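Local coordinates for probable leucine/isoleucine/valine-binding protein (Rhodopirellula baltica, PDB 4KV7) that probably binds leucine, isoleucine or valine, or a related small ligand, as a periplasmic binding protein of the leucine-binding family, at residues A[218-223]-A[241-246]. The protein carries 1 engineered substitution. Residues are numbered along the deposited sequence; the frame is centred on the assembly and turned at random.
Sequences KAVIMV and FNPQFL
Val220 CG2 packs against Pro243 CG at 3.7 Å, and the tip of the Phe241 ring, CZ, reaches the same methyl at 4.1 Å. Val220 holds CG1 anti to its backbone N (chi1 175°); this leaves CG2 anti to the carbonyl carbon and beside N, directed at the proline. Its CB meets Phe245 CD1 at 3.8 Å. Pro243 touches a face of each phenylalanine: its CD sits over the centre of the Phe241 ring, and its CG over the Phe245 ring, displaced toward the rim. Further along, the selenium of Met222, a selenomethionine, approaches Phe245 CD1 at 3.8 Å. This is an oblique Met-aromatic contact, with SE 51° off the ring normal. On the other face of the sheet, Leu246 CD1 touches Ala219 CB at 4.0 Å and lies near Ile221 CG1.

The backbones behind these side chains form a parallel beta ladder. Gln244 N donates to Lys218 O and Leu246 N to Val220 O. In return, Val220 N donates to Gln244 O, and Met222 N gives a nearly straight bond to Leu246 O (2.7 Å, 173°). The Gln244 side chain bends back at chi2, and NE2 binds both Phe245 O and Gly266 O, joining the loop before strand 268-271.

These are adjacent strands of one beta-alpha-beta unit, connected through helix 226-238. That helix packs on the Met222 and Phe245 face through Cys229, Ile233, Leu232 and Ala236. Helix 138-151 covers Ala219, Ile221 and Leu246 on the opposite face. Strand 159-164 flanks strand 219-223 on its other edge, within the mixed sheet of this Rossmann-like lobe.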
ATOM      1  N   LYS A 218      19.952  -5.602  15.649  1.00 15.19           N
ATOM      2  CA  LYS A 218      19.290  -4.750  16.632  1.00 15.55           C
ATOM      3  C   LYS A 218      17.995  -4.177  16.087  1.00 14.49           C
ATOM      4  O   LYS A 218      17.158  -3.693  16.852  1.00 17.35           O
ATOM      5  CB  LYS A 218      20.206  -3.619  17.091  1.00 15.47           C
ATOM      6  CG  LYS A 218      21.354  -4.104  17.946  1.00 17.53           C
ATOM      7  CD  LYS A 218      22.223  -2.954  18.448  1.00 18.87           C
ATOM      8  CE  LYS A 218      23.184  -3.425  19.534  1.00 26.62           C
ATOM      9  NZ  LYS A 218      24.013  -4.581  19.108  1.00 38.73           N
ATOM     10  N   ALA A 219      17.832  -4.248  14.772  1.00 12.74           N
ATOM     11  CA  ALA A 219      16.624  -3.781  14.123  1.00 12.21           C
ATOM     12  C   ALA A 219      16.281  -4.786  13.050  1.00 12.17           C
ATOM     13  O   ALA A 219      17.178  -5.290  12.363  1.00 12.86           O
ATOM     14  CB  ALA A 219      16.850  -2.404  13.494  1.00 14.97           C
ATOM     15  N   VAL A 220      14.995  -5.078  12.903  1.00 11.15           N
ATOM     16  CA  VAL A 220      14.525  -5.969  11.854  1.00 11.34           C
ATOM     17  C   VAL A 220      13.437  -5.261  11.063  1.00 10.34           C
ATOM     18  O   VAL A 220      12.375  -4.921  11.595  1.00 11.43           O
ATOM     19  CB  VAL A 220      13.984  -7.299  12.416  1.00 11.65           C
ATOM     20  CG1 VAL A 220      13.401  -8.153  11.308  1.00 12.79           C
ATOM     21  CG2 VAL A 220      15.088  -8.057  13.136  1.00 13.73           C
ATOM     22  N   ILE A 221      13.722  -5.030   9.785  1.00  9.55           N
ATOM     23  CA  ILE A 221      12.786  -4.438   8.845  1.00 10.20           C
ATOM     24  C   ILE A 221      11.964  -5.558   8.225  1.00  8.88           C
ATOM     25  O   ILE A 221      12.500  -6.491   7.613  1.00  9.79           O
ATOM     26  CB  ILE A 221      13.533  -3.591   7.783  1.00 10.16           C
ATOM     27  CG1 ILE A 221      14.140  -2.355   8.456  1.00 10.40           C
ATOM     28  CG2 ILE A 221      12.593  -3.173   6.659  1.00  9.97           C
ATOM     29  CD1 ILE A 221      15.128  -1.559   7.591  1.00 11.71           C
HETATM   30  N   MSE A 222      10.651  -5.459   8.402  1.00  9.13           N
HETATM   31  CA  MSE A 222       9.720  -6.497   7.968  1.00  9.42           C
HETATM   32  C   MSE A 222       9.032  -6.106   6.672  1.00  9.57           C
HETATM   33  O   MSE A 222       8.280  -5.119   6.613  1.00 10.52           O
HETATM   34  CB  MSE A 222       8.680  -6.765   9.053  1.00 10.42           C
HETATM   35  CG  MSE A 222       9.301  -7.153  10.382  1.00 11.87           C
HETATM   36 SE   MSE A 222       8.044  -7.696  11.760  0.62 12.61          SE
HETATM   37  CE  MSE A 222       6.924  -6.110  11.750  1.00 19.04           C
ATOM     38  N   VAL A 223       9.311  -6.881   5.634  1.00  8.09           N
ATOM     39  CA  VAL A 223       8.721  -6.676   4.320  1.00  8.47           C
ATOM     40  C   VAL A 223       7.828  -7.890   4.071  1.00  8.61           C
ATOM     41  O   VAL A 223       8.193  -8.832   3.365  1.00  8.74           O
ATOM     42  CB  VAL A 223       9.809  -6.517   3.223  1.00  8.91           C
ATOM     43  CG1 VAL A 223       9.169  -6.128   1.913  1.00  9.37           C
ATOM     44  CG2 VAL A 223      10.868  -5.486   3.634  1.00  9.73           C
ATOM     45  N   PHE A 241      14.499 -12.933  21.765  1.00 22.16           N
ATOM     46  CA  PHE A 241      15.009 -11.984  20.782  1.00 21.02           C
ATOM     47  C   PHE A 241      14.057 -10.801  20.658  1.00 19.64           C
ATOM     48  O   PHE A 241      12.918 -10.967  20.222  1.00 21.88           O
ATOM     49  CB  PHE A 241      15.154 -12.686  19.433  1.00 19.35           C
ATOM     50  CG  PHE A 241      15.680 -11.812  18.327  1.00 20.50           C
ATOM     51  CD1 PHE A 241      16.840 -11.066  18.492  1.00 22.72           C
ATOM     52  CD2 PHE A 241      15.039 -11.783  17.100  1.00 22.51           C
ATOM     53  CE1 PHE A 241      17.325 -10.278  17.458  1.00 23.38           C
ATOM     54  CE2 PHE A 241      15.520 -11.002  16.064  1.00 22.00           C
ATOM     55  CZ  PHE A 241      16.671 -10.255  16.247  1.00 23.83           C
ATOM     56  N   ASN A 242      14.527  -9.612  21.027  1.00 20.39           N
ATOM     57  CA  ASN A 242      13.681  -8.423  21.042  1.00 22.98           C
ATOM     58  C   ASN A 242      14.316  -7.201  20.370  1.00 20.97           C
ATOM     59  O   ASN A 242      14.581  -6.188  21.021  1.00 22.75           O
ATOM     60  CB  ASN A 242      13.273  -8.078  22.479  1.00 25.54           C
ATOM     61  CG  ASN A 242      12.415  -9.156  23.121  1.00 30.69           C
ATOM     62  OD1 ASN A 242      11.200  -9.200  22.917  1.00 33.12           O
ATOM     63  ND2 ASN A 242      13.040 -10.027  23.903  1.00 31.68           N
ATOM     64  N   PRO A 243      14.552  -7.281  19.058  1.00 18.47           N
ATOM     65  CA  PRO A 243      15.104  -6.129  18.344  1.00 16.96           C
ATOM     66  C   PRO A 243      14.025  -5.077  18.149  1.00 17.16           C
ATOM     67  O   PRO A 243      12.858  -5.332  18.454  1.00 18.67           O
ATOM     68  CB  PRO A 243      15.449  -6.722  16.984  1.00 16.62           C
ATOM     69  CG  PRO A 243      14.350  -7.741  16.770  1.00 15.62           C
ATOM     70  CD  PRO A 243      14.174  -8.369  18.137  1.00 17.44           C
ATOM     71  N   GLN A 244      14.395  -3.916  17.627  1.00 16.27           N
ATOM     72  CA  GLN A 244      13.392  -2.981  17.142  1.00 16.03           C
ATOM     73  C   GLN A 244      12.818  -3.526  15.842  1.00 13.97           C
ATOM     74  O   GLN A 244      13.551  -3.712  14.871  1.00 14.74           O
ATOM     75  CB  GLN A 244      14.022  -1.616  16.884  1.00 16.38           C
ATOM     76  CG  GLN A 244      13.071  -0.612  16.254  1.00 17.07           C
ATOM     77  CD  GLN A 244      11.944  -0.217  17.187  1.00 16.85           C
ATOM     78  OE1 GLN A 244      12.177   0.380  18.233  1.00 19.81           O
ATOM     79  NE2 GLN A 244      10.710  -0.526  16.800  1.00 15.82           N
ATOM     80  N   PHE A 245      11.513  -3.786  15.820  1.00 13.28           N
ATOM     81  CA  PHE A 245      10.839  -4.222  14.601  1.00 12.29           C
ATOM     82  C   PHE A 245      10.285  -3.015  13.872  1.00 11.69           C
ATOM     83  O   PHE A 245       9.733  -2.108  14.500  1.00 13.79           O
ATOM     84  CB  PHE A 245       9.709  -5.204  14.928  1.00 13.46           C
ATOM     85  CG  PHE A 245      10.191  -6.548  15.393  1.00 13.60           C
ATOM     86  CD1 PHE A 245      10.743  -7.441  14.488  1.00 14.22           C
ATOM     87  CD2 PHE A 245      10.099  -6.917  16.725  1.00 15.53           C
ATOM     88  CE1 PHE A 245      11.184  -8.677  14.893  1.00 15.57           C
ATOM     89  CE2 PHE A 245      10.542  -8.158  17.139  1.00 16.41           C
ATOM     90  CZ  PHE A 245      11.086  -9.039  16.216  1.00 17.18           C
ATOM     91  N   LEU A 246      10.440  -3.003  12.556  1.00 10.77           N
ATOM     92  CA  LEU A 246       9.889  -1.932  11.724  1.00 10.64           C
ATOM     93  C   LEU A 246       9.127  -2.549  10.569  1.00 12.08           C
ATOM     94  O   LEU A 246       9.691  -3.331   9.802  1.00 17.55           O
ATOM     95  CB  LEU A 246      10.985  -1.032  11.151  1.00 12.53           C
ATOM     96  CG  LEU A 246      11.914  -0.369  12.171  1.00 11.78           C
ATOM     97  CD1 LEU A 246      13.180  -1.193  12.412  1.00 13.21           C
ATOM     98  CD2 LEU A 246      12.269   1.044  11.733  1.00 14.69           C
TER